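PDB 3LKL: antisigma-factor antagonist STAS from Rhodobacter sphaeroides, which probably transports sulfate or a related anion across the membrane as a SulP-type carrier, this chain being its C-terminal STAS domain. Local coordinates for residues G23-F26 and Y27-E31. Residues are numbered along the deposited sequence; the frame is centred on the assembly and turned at random.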
# COMPACT_ATOMS: atom_id res chain seq x y z
N GLY A 23 2.02 2.27 -2.74
CA GLY A 23 0.88 1.75 -3.50
C GLY A 23 0.85 0.25 -3.52
O GLY A 23 1.21 -0.38 -2.52
N GLN A 24 0.51 -0.32 -4.67
CA GLN A 24 0.08 -1.73 -4.67
C GLN A 24 1.05 -2.67 -5.40
O GLN A 24 1.26 -2.52 -6.59
CB GLN A 24 -1.29 -1.83 -5.35
CG GLN A 24 -2.35 -0.80 -4.94
CD GLN A 24 -2.51 -0.61 -3.44
OE1 GLN A 24 -2.37 -1.53 -2.66
NE2 GLN A 24 -2.77 0.61 -3.06
N LEU A 25 1.65 -3.59 -4.67
CA LEU A 25 2.58 -4.53 -5.23
C LEU A 25 1.91 -5.88 -5.37
O LEU A 25 1.56 -6.53 -4.37
CB LEU A 25 3.79 -4.71 -4.32
CG LEU A 25 4.64 -3.47 -4.04
CD1 LEU A 25 5.75 -3.72 -2.94
CD2 LEU A 25 5.25 -3.02 -5.32
N PHE A 26 1.81 -6.31 -6.61
CA PHE A 26 1.15 -7.60 -6.95
C PHE A 26 1.75 -8.04 -8.27
O PHE A 26 2.47 -7.28 -8.86
CB PHE A 26 -0.35 -7.38 -7.08
CG PHE A 26 -0.76 -6.61 -8.30
CD1 PHE A 26 -1.38 -7.25 -9.36
CD2 PHE A 26 -0.54 -5.24 -8.41
CE1 PHE A 26 -1.81 -6.58 -10.46
CE2 PHE A 26 -0.96 -4.56 -9.57
CZ PHE A 26 -1.60 -5.23 -10.58
N TYR A 27 1.41 -9.23 -8.77
CA TYR A 27 2.13 -9.77 -9.90
C TYR A 27 2.22 -8.78 -11.04
O TYR A 27 3.22 -8.71 -11.75
CB TYR A 27 1.51 -11.12 -10.39
CG TYR A 27 0.18 -10.93 -11.07
CD1 TYR A 27 0.11 -10.77 -12.46
CD2 TYR A 27 -1.03 -10.91 -10.32
CE1 TYR A 27 -1.11 -10.57 -13.10
CE2 TYR A 27 -2.25 -10.73 -10.95
CZ TYR A 27 -2.27 -10.58 -12.34
OH TYR A 27 -3.46 -10.40 -12.98
N GLY A 28 1.18 -8.01 -11.21
CA GLY A 28 1.07 -7.11 -12.33
C GLY A 28 1.90 -5.85 -12.19
O GLY A 28 1.87 -5.03 -13.08
N SER A 29 2.52 -5.62 -11.03
CA SER A 29 3.37 -4.46 -10.92
C SER A 29 4.82 -4.84 -10.72
O SER A 29 5.63 -3.97 -10.58
CB SER A 29 2.86 -3.47 -9.81
OG SER A 29 2.78 -4.03 -8.52
N VAL A 30 5.12 -6.13 -10.65
CA VAL A 30 6.46 -6.65 -10.27
C VAL A 30 7.56 -6.21 -11.28
O VAL A 30 8.67 -5.86 -10.93
CB VAL A 30 6.34 -8.17 -10.17
CG1 VAL A 30 7.62 -8.89 -10.45
CG2 VAL A 30 5.79 -8.56 -8.86
N GLU A 31 7.18 -6.15 -12.54
CA GLU A 31 8.10 -5.82 -13.59
C GLU A 31 8.53 -4.38 -13.51
O GLU A 31 9.70 -4.11 -13.53
CB GLU A 31 7.39 -6.13 -14.88
CG GLU A 31 8.28 -6.28 -16.01
CD GLU A 31 7.48 -6.27 -17.29
OE1 GLU A 31 7.80 -5.41 -18.14
OE2 GLU A 31 6.51 -7.08 -17.36
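The backbone of F26 and S29 closes a tight turn where strand 24-25 gives way to helix 30-35. S29 N donates to F26 O over 2.7 Å. The serine side chain reaches back to the strand end: F26 N donates to S29 OG (3.1 Å), while S29 OG lies 2.9 Å from Q24 O. With chi1 at 59°, OG sits between its own backbone N and carbonyl carbon, a placement that brings this buried hydroxyl up to Q24 O at the strand and F26 N just beyond it.

Aromatic contacts make up the second part of the junction. With CG between its backbone N and carbonyl carbon (chi1 72°), the F26 ring folds over the chain that follows it, and G28 CA lies over its face, 3.9 Å from the centroid, as a CH-pi contact; a beta carbon on G28 would run into F26 CE1. The edge of the same ring points at the face of Y27 in a T-shaped pair, centroids 5.3 Å apart and planes at 82°, with F26 CD1 3.8 Å from Y27 CD2. Replacing F26 with an alanine would probably leave G28 CA and the Y27 face without their aromatic partner and the Y27 ring less restrained.

L25, on strand 24-25, packs against F4 of strand 4-10, I55 of the parallel strand 53-55 and S60 of helix 58-73. V30 meets that same helix at the start of helix 30-35, D57 accepts a hydrogen bond from Y27 N, and F26 packs on I58 and Y27 on L94 of the second subunit, placing this strand-to-helix junction of the STAS fold at the dimer interface.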